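Local coordinates for cyclodipeptide synthase, BtCDPS (Bacillus thermoamylovorans, PDB 6ZTU), which probably transfers aminoacyl groups to build cyclic dipeptides, as other members of the cyclodipeptide synthase family do from aminoacyl-tRNAs, at residues P182-I190 against I217-Y225; V5-V13 against Y44-N55. All blocks are in the same frame, centred on the assembly; numbering follows the deposited sequence.

Contact 1 (P182-I190 against I217-Y225)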
# COMPACT_ATOMS: atom_id res chain seq x y z
N PRO A 182 -5.74 -6.80 -1.76
CA PRO A 182 -6.37 -6.77 -3.08
C PRO A 182 -5.85 -5.66 -3.98
O PRO A 182 -5.89 -5.82 -5.21
CB PRO A 182 -7.87 -6.59 -2.76
CG PRO A 182 -8.03 -7.21 -1.41
CD PRO A 182 -6.75 -6.82 -0.68
N PHE A 183 -5.37 -4.55 -3.42
CA PHE A 183 -4.83 -3.49 -4.27
C PHE A 183 -3.44 -3.82 -4.80
O PHE A 183 -3.10 -3.39 -5.90
CB PHE A 183 -4.80 -2.15 -3.51
CG PHE A 183 -6.16 -1.56 -3.37
CD1 PHE A 183 -6.71 -0.82 -4.41
CD2 PHE A 183 -6.94 -1.82 -2.25
CE1 PHE A 183 -7.99 -0.31 -4.31
CE2 PHE A 183 -8.21 -1.30 -2.15
CZ PHE A 183 -8.73 -0.56 -3.19
N PHE A 184 -2.64 -4.59 -4.05
CA PHE A 184 -1.38 -5.12 -4.58
C PHE A 184 -1.64 -6.07 -5.74
O PHE A 184 -0.83 -6.16 -6.67
CB PHE A 184 -0.62 -5.90 -3.50
CG PHE A 184 -0.05 -5.08 -2.37
CD1 PHE A 184 -0.88 -4.43 -1.46
CD2 PHE A 184 1.33 -5.04 -2.15
CE1 PHE A 184 -0.34 -3.72 -0.39
CE2 PHE A 184 1.87 -4.33 -1.08
CZ PHE A 184 1.03 -3.68 -0.20
N LEU A 185 -2.71 -6.87 -5.65
CA LEU A 185 -2.97 -7.93 -6.61
C LEU A 185 -3.73 -7.45 -7.83
O LEU A 185 -3.49 -7.94 -8.94
CB LEU A 185 -3.77 -9.06 -5.94
CG LEU A 185 -3.08 -9.75 -4.76
CD1 LEU A 185 -4.07 -10.66 -4.05
CD2 LEU A 185 -1.88 -10.53 -5.28
N SER A 186 -4.65 -6.49 -7.64
CA SER A 186 -5.60 -6.15 -8.69
C SER A 186 -6.07 -4.70 -8.62
O SER A 186 -7.21 -4.41 -8.97
CB SER A 186 -6.83 -7.07 -8.63
OG SER A 186 -6.46 -8.45 -8.70
N GLY A 187 -5.20 -3.76 -8.20
CA GLY A 187 -5.64 -2.38 -8.02
C GLY A 187 -6.19 -1.74 -9.28
O GLY A 187 -7.19 -1.02 -9.22
N ALA A 188 -5.56 -1.99 -10.44
CA ALA A 188 -6.06 -1.40 -11.68
C ALA A 188 -7.50 -1.83 -11.94
O ALA A 188 -8.36 -1.01 -12.27
CB ALA A 188 -5.17 -1.80 -12.86
N SER A 189 -7.77 -3.13 -11.80
CA SER A 189 -9.10 -3.64 -12.10
C SER A 189 -10.12 -3.21 -11.06
O SER A 189 -11.28 -2.96 -11.40
CB SER A 189 -9.06 -5.16 -12.20
OG SER A 189 -8.42 -5.56 -13.41
N ILE A 190 -9.71 -3.10 -9.79
CA ILE A 190 -10.61 -2.57 -8.76
C ILE A 190 -11.02 -1.14 -9.09
O ILE A 190 -12.21 -0.77 -8.99
CB ILE A 190 -9.95 -2.65 -7.37
CG1 ILE A 190 -9.79 -4.10 -6.93
CG2 ILE A 190 -10.76 -1.84 -6.33
CD1 ILE A 190 -8.86 -4.22 -5.72
N ILE A 217 -2.70 -17.74 -5.47
CA ILE A 217 -2.87 -16.28 -5.53
C ILE A 217 -1.94 -15.72 -6.60
O ILE A 217 -0.72 -15.96 -6.57
CB ILE A 217 -2.56 -15.65 -4.16
CG1 ILE A 217 -3.65 -15.97 -3.15
CG2 ILE A 217 -2.35 -14.13 -4.29
CD1 ILE A 217 -4.85 -15.06 -3.23
N LYS A 218 -2.50 -14.95 -7.54
CA LYS A 218 -1.73 -14.31 -8.60
C LYS A 218 -2.07 -12.83 -8.67
O LYS A 218 -3.19 -12.41 -8.35
CB LYS A 218 -2.04 -14.92 -9.98
CG LYS A 218 -1.44 -16.28 -10.25
CD LYS A 218 -1.78 -16.74 -11.66
CE LYS A 218 -1.04 -15.91 -12.70
NZ LYS A 218 -0.84 -16.68 -13.96
N MET A 219 -1.10 -12.03 -9.11
CA MET A 219 -1.42 -10.68 -9.52
C MET A 219 -2.17 -10.72 -10.85
O MET A 219 -1.92 -11.58 -11.70
CB MET A 219 -0.16 -9.83 -9.66
CG MET A 219 0.51 -9.54 -8.32
SD MET A 219 2.15 -8.84 -8.49
CE MET A 219 1.73 -7.25 -9.22
N SER A 220 -3.09 -9.78 -11.02
CA SER A 220 -3.73 -9.61 -12.32
C SER A 220 -2.69 -9.26 -13.38
O SER A 220 -1.69 -8.59 -13.10
CB SER A 220 -4.80 -8.52 -12.26
OG SER A 220 -5.83 -8.90 -11.38
N ASP A 221 -2.95 -9.70 -14.62
CA ASP A 221 -2.02 -9.49 -15.72
C ASP A 221 -1.77 -8.02 -15.99
O ASP A 221 -0.72 -7.67 -16.56
CB ASP A 221 -2.57 -10.14 -17.00
CG ASP A 221 -2.53 -11.64 -16.97
OD1 ASP A 221 -1.79 -12.20 -16.13
OD2 ASP A 221 -3.24 -12.26 -17.78
N ASN A 222 -2.71 -7.15 -15.63
CA ASN A 222 -2.61 -5.71 -15.85
C ASN A 222 -2.15 -4.96 -14.60
O ASN A 222 -2.31 -3.74 -14.54
CB ASN A 222 -3.95 -5.14 -16.32
CG ASN A 222 -5.02 -5.25 -15.26
OD1 ASN A 222 -4.91 -6.05 -14.32
ND2 ASN A 222 -6.08 -4.44 -15.40
N GLN A 223 -1.61 -5.67 -13.61
CA GLN A 223 -1.19 -5.09 -12.35
C GLN A 223 0.32 -5.25 -12.19
O GLN A 223 0.85 -6.34 -12.42
CB GLN A 223 -1.92 -5.76 -11.18
CG GLN A 223 -1.66 -5.10 -9.83
CD GLN A 223 -2.27 -3.71 -9.74
OE1 GLN A 223 -3.13 -3.35 -10.54
NE2 GLN A 223 -1.82 -2.92 -8.77
N GLY A 224 1.00 -4.16 -11.79
CA GLY A 224 2.41 -4.21 -11.48
C GLY A 224 2.70 -3.58 -10.13
O GLY A 224 1.83 -2.97 -9.50
N TYR A 225 3.95 -3.74 -9.69
CA TYR A 225 4.45 -3.16 -8.45
C TYR A 225 5.80 -2.54 -8.73
O TYR A 225 6.64 -3.18 -9.38
CB TYR A 225 4.58 -4.23 -7.36
CG TYR A 225 5.03 -3.71 -6.01
CD1 TYR A 225 4.10 -3.33 -5.04
CD2 TYR A 225 6.40 -3.60 -5.68
CE1 TYR A 225 4.51 -2.85 -3.79
CE2 TYR A 225 6.81 -3.12 -4.43
CZ TYR A 225 5.86 -2.76 -3.49
OH TYR A 225 6.26 -2.29 -2.24
O HOH W 1 0.54 -3.92 -7.26
O HOH W 2 -5.88 -11.16 -7.93
O HOH W 3 -5.49 -5.04 -11.73
O HOH W 4 -8.06 -8.24 -13.35
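Q223 meets helix 182-190 through two torsions: CG lies anti to the backbone N (chi1 -173°), and a bend at chi2 (68°) turns the amide along the helix toward the N-H groups of its kink. Q223 OE1 accepts a nearly straight bond from A188 N (2.8 Å, 170° at the hydrogen), the donor tilted from the carbonyl plane. A188 N lacks a bond to the preceding helical turn, so the glutamine oxygen takes the place of a helix carbonyl. L185 O, whose usual helical donor S189 N makes no such bond, receives S220 N at 2.8 Å, almost in line with its C=O. The hydroxyls S186 OG and S220 OG meet at 2.8 Å, and N222 ND2, whose stronger partner is K194 O, reaches S189 OG at 3.3 Å. A water held by F184 O, Q223 NE2 and G224 O adds a bridge. Apolar packing flanks this seam: L185 CD2 sits 3.8 Å from I217 CG2, and F184 CE2 lies 4.1 Å from Y225 CE1. F184 touches the bound hexanediol. Helix 167-191 packs against the beta turn S220-Q223 and strand 223-229 beside the ligand pocket, in a Rossmann-like alpha/beta fold of the HUP clan.

Contact 2 (V5-V13 against Y44-N55)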
# COMPACT_ATOMS: atom_id res chain seq x y z
N VAL A 5 14.22 18.07 -12.56
CA VAL A 5 14.51 17.40 -11.31
C VAL A 5 13.26 16.68 -10.82
O VAL A 5 13.34 15.59 -10.25
CB VAL A 5 15.08 18.38 -10.26
CG1 VAL A 5 16.22 19.20 -10.86
CG2 VAL A 5 14.00 19.26 -9.65
N ILE A 6 12.08 17.24 -11.10
CA ILE A 6 10.83 16.58 -10.73
C ILE A 6 10.66 15.29 -11.51
O ILE A 6 10.34 14.24 -10.94
CB ILE A 6 9.62 17.52 -10.96
CG1 ILE A 6 9.71 18.74 -10.06
CG2 ILE A 6 8.31 16.77 -10.72
CD1 ILE A 6 8.62 19.75 -10.32
N LYS A 7 10.87 15.35 -12.83
CA LYS A 7 10.74 14.16 -13.67
C LYS A 7 11.62 13.02 -13.18
O LYS A 7 11.23 11.85 -13.28
CB LYS A 7 11.08 14.51 -15.12
CG LYS A 7 10.13 13.93 -16.15
CD LYS A 7 10.68 12.65 -16.77
CE LYS A 7 9.64 11.98 -17.65
NZ LYS A 7 10.02 10.58 -18.02
N ASP A 8 12.81 13.33 -12.66
CA ASP A 8 13.79 12.34 -12.22
C ASP A 8 13.83 12.20 -10.70
O ASP A 8 14.79 11.63 -10.17
CB ASP A 8 15.18 12.72 -12.73
CG ASP A 8 15.36 12.40 -14.20
OD1 ASP A 8 16.37 12.87 -14.77
OD2 ASP A 8 14.50 11.69 -14.77
N LEU A 9 12.82 12.70 -10.01
CA LEU A 9 12.79 12.65 -8.55
C LEU A 9 12.99 11.23 -8.02
O LEU A 9 13.55 11.05 -6.94
CB LEU A 9 11.46 13.20 -8.05
CG LEU A 9 11.39 14.20 -6.91
CD1 LEU A 9 12.53 15.20 -6.96
CD2 LEU A 9 10.04 14.91 -7.03
N PHE A 10 12.55 10.22 -8.77
CA PHE A 10 12.63 8.84 -8.31
C PHE A 10 13.24 7.95 -9.38
O PHE A 10 13.04 8.16 -10.58
CB PHE A 10 11.24 8.30 -7.91
CG PHE A 10 10.64 9.00 -6.73
CD1 PHE A 10 10.93 8.58 -5.44
CD2 PHE A 10 9.80 10.10 -6.90
CE1 PHE A 10 10.39 9.24 -4.34
CE2 PHE A 10 9.27 10.76 -5.83
CZ PHE A 10 9.55 10.34 -4.54
N TYR A 11 13.99 6.96 -8.93
CA TYR A 11 14.44 5.87 -9.79
C TYR A 11 13.56 4.67 -9.50
O TYR A 11 13.31 4.34 -8.34
CB TYR A 11 15.92 5.53 -9.55
CG TYR A 11 16.43 4.52 -10.55
CD1 TYR A 11 16.30 3.16 -10.31
CD2 TYR A 11 17.00 4.93 -11.75
CE1 TYR A 11 16.75 2.22 -11.22
CE2 TYR A 11 17.44 4.00 -12.67
CZ TYR A 11 17.31 2.64 -12.41
OH TYR A 11 17.75 1.71 -13.32
N VAL A 12 13.10 4.01 -10.55
CA VAL A 12 12.06 2.99 -10.45
C VAL A 12 12.69 1.60 -10.56
O VAL A 12 13.47 1.34 -11.48
CB VAL A 12 10.99 3.20 -11.54
CG1 VAL A 12 10.05 2.01 -11.61
CG2 VAL A 12 10.25 4.50 -11.29
N VAL A 13 12.35 0.72 -9.62
CA VAL A 13 12.78 -0.68 -9.66
C VAL A 13 11.55 -1.58 -9.77
O VAL A 13 10.82 -1.72 -8.78
CB VAL A 13 13.63 -1.04 -8.43
CG1 VAL A 13 14.10 -2.48 -8.55
CG2 VAL A 13 14.84 -0.11 -8.33
N TYR A 44 7.49 14.74 1.38
CA TYR A 44 7.63 13.51 0.61
C TYR A 44 6.36 13.21 -0.19
O TYR A 44 6.43 12.79 -1.35
CB TYR A 44 7.96 12.34 1.53
CG TYR A 44 8.20 11.03 0.81
CD1 TYR A 44 9.32 10.85 0.01
CD2 TYR A 44 7.30 9.97 0.92
CE1 TYR A 44 9.55 9.66 -0.65
CE2 TYR A 44 7.53 8.76 0.26
CZ TYR A 44 8.66 8.61 -0.52
OH TYR A 44 8.90 7.43 -1.19
N ILE A 45 5.19 13.41 0.43
CA ILE A 45 3.94 13.19 -0.30
C ILE A 45 3.87 14.12 -1.51
O ILE A 45 3.48 13.70 -2.61
CB ILE A 45 2.75 13.37 0.66
CG1 ILE A 45 2.62 12.14 1.57
CG2 ILE A 45 1.46 13.60 -0.11
CD1 ILE A 45 1.67 12.31 2.75
N HIS A 46 4.31 15.37 -1.35
CA HIS A 46 4.36 16.27 -2.50
C HIS A 46 5.33 15.75 -3.57
O HIS A 46 5.03 15.81 -4.76
CB HIS A 46 4.75 17.68 -2.05
CG HIS A 46 3.58 18.51 -1.63
ND1 HIS A 46 2.99 19.45 -2.45
CD2 HIS A 46 2.87 18.53 -0.47
CE1 HIS A 46 1.98 20.02 -1.82
NE2 HIS A 46 1.88 19.47 -0.62
N GLN A 47 6.48 15.24 -3.15
CA GLN A 47 7.43 14.70 -4.12
C GLN A 47 6.82 13.54 -4.89
O GLN A 47 6.94 13.47 -6.12
CB GLN A 47 8.71 14.26 -3.42
CG GLN A 47 9.57 15.40 -2.91
CD GLN A 47 10.98 14.93 -2.64
OE1 GLN A 47 11.18 13.93 -1.96
NE2 GLN A 47 11.96 15.64 -3.18
N LEU A 48 6.14 12.63 -4.19
CA LEU A 48 5.51 11.49 -4.85
C LEU A 48 4.52 11.96 -5.91
O LEU A 48 4.51 11.46 -7.04
CB LEU A 48 4.79 10.60 -3.83
CG LEU A 48 5.60 9.80 -2.82
CD1 LEU A 48 4.64 9.14 -1.85
CD2 LEU A 48 6.44 8.75 -3.55
N ILE A 49 3.68 12.93 -5.55
CA ILE A 49 2.61 13.35 -6.43
C ILE A 49 3.14 14.25 -7.55
O ILE A 49 2.70 14.15 -8.69
CB ILE A 49 1.50 14.04 -5.60
CG1 ILE A 49 0.78 12.99 -4.74
CG2 ILE A 49 0.51 14.75 -6.50
CD1 ILE A 49 -0.08 13.58 -3.65
N ASP A 50 4.12 15.11 -7.24
CA ASP A 50 4.74 15.92 -8.30
C ASP A 50 5.38 15.04 -9.36
O ASP A 50 5.16 15.24 -10.56
CB ASP A 50 5.78 16.86 -7.70
CG ASP A 50 5.17 17.96 -6.86
OD1 ASP A 50 3.97 18.23 -7.04
OD2 ASP A 50 5.90 18.55 -6.04
N TRP A 51 6.18 14.06 -8.94
CA TRP A 51 6.79 13.13 -9.88
C TRP A 51 5.74 12.33 -10.63
O TRP A 51 5.84 12.14 -11.84
CB TRP A 51 7.76 12.20 -9.14
CG TRP A 51 8.38 11.12 -9.99
CD1 TRP A 51 9.47 11.24 -10.81
CD2 TRP A 51 7.95 9.76 -10.08
NE1 TRP A 51 9.73 10.03 -11.41
CE2 TRP A 51 8.82 9.11 -10.98
CE3 TRP A 51 6.91 9.03 -9.48
CZ2 TRP A 51 8.68 7.75 -11.31
CZ3 TRP A 51 6.77 7.69 -9.81
CH2 TRP A 51 7.65 7.06 -10.71
N SER A 52 4.72 11.83 -9.91
CA SER A 52 3.69 11.03 -10.57
C SER A 52 2.94 11.85 -11.61
O SER A 52 2.63 11.35 -12.69
CB SER A 52 2.71 10.47 -9.54
OG SER A 52 3.32 9.48 -8.75
N SER A 53 2.62 13.09 -11.26
CA SER A 53 1.86 13.96 -12.15
C SER A 53 2.63 14.26 -13.42
O SER A 53 2.02 14.49 -14.47
CB SER A 53 1.50 15.27 -11.44
OG SER A 53 0.68 15.04 -10.31
N LYS A 54 3.96 14.27 -13.36
CA LYS A 54 4.75 14.53 -14.55
C LYS A 54 4.86 13.30 -15.44
O LYS A 54 4.99 13.43 -16.66
CB LYS A 54 6.15 15.01 -14.18
CG LYS A 54 6.31 16.52 -14.23
CD LYS A 54 5.21 17.22 -13.44
CE LYS A 54 5.35 18.73 -13.53
NZ LYS A 54 6.79 19.11 -13.53
N ASN A 55 4.79 12.11 -14.85
CA ASN A 55 5.10 10.88 -15.56
C ASN A 55 3.88 10.11 -16.04
O ASN A 55 3.94 9.50 -17.11
CB ASN A 55 5.96 9.97 -14.67
CG ASN A 55 7.43 10.35 -14.68
OD1 ASN A 55 8.18 9.93 -15.56
ND2 ASN A 55 7.85 11.14 -13.71
O HOH W 5 11.92 8.64 -12.92
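Aromatic contacts centre on F10 and W51. The F10 edge points at the face of the W51 five-membered ring in a T-shaped (edge-to-face) pair, with centroids 5.2 Å apart and planes at 70°. F10 CB adds a CH-pi contact over that face, 4.1 Å from the centroid and 14° off its normal. A chi1 of 176° swings the W51 indole out from the helix so that one face meets F10. N55 ND2, held by W51 O within the helix, lies above the opposite face, toward its rim, so both faces have a neighbour. F10 CE1 also meets Y44 CE1 at 3.8 Å.

Aliphatic side chains fill in around this pair. F10 CZ touches L48 CD2 at 3.6 Å, V12 CG2 rests 3.6 Å from W51 CZ2, L9 packs on Q47, and I6 CG2 lies against D50 CB and the aliphatic part of K54.

Polar links are fewer and weaker. K7 NZ reaches N55 OD1 at 3.1 Å and N55 ND2 reaches K7 O at 3.5 Å, both weak bonds. A water accepts from W51 NE1 (3.0 Å) and lies within bonding distance of F10 O, which probably takes one of its protons. The chemistry implies that aromatic and aliphatic packing chiefly fixes the N-terminal segment on helix 42-55, with the lysine-asparagine pair a minor clasp at the solvent-facing K7.

Overall arrangement
Both contacts bear on the same mixed sheet: strand 223-229 of contact 1 runs antiparallel beside the outermost strand 11-14 of contact 2. Their centres stand 22 Å apart, and the nearest atoms, about 4 Å apart, do not touch. The centre of contact 1 is about 12 Å from the centre of the chain, with ten of its fourteen touching residues buried; that of contact 2 is about 17 Å from it, and the contact is only partly buried. Near the ligand pocket, helix and turn groups, mostly buried, are joined by direct hydrogen bonds, most of them short, and by bridging waters. At the sheet edge, aromatic packing predominates, and the direct hydrogen bonds between the segments are weak.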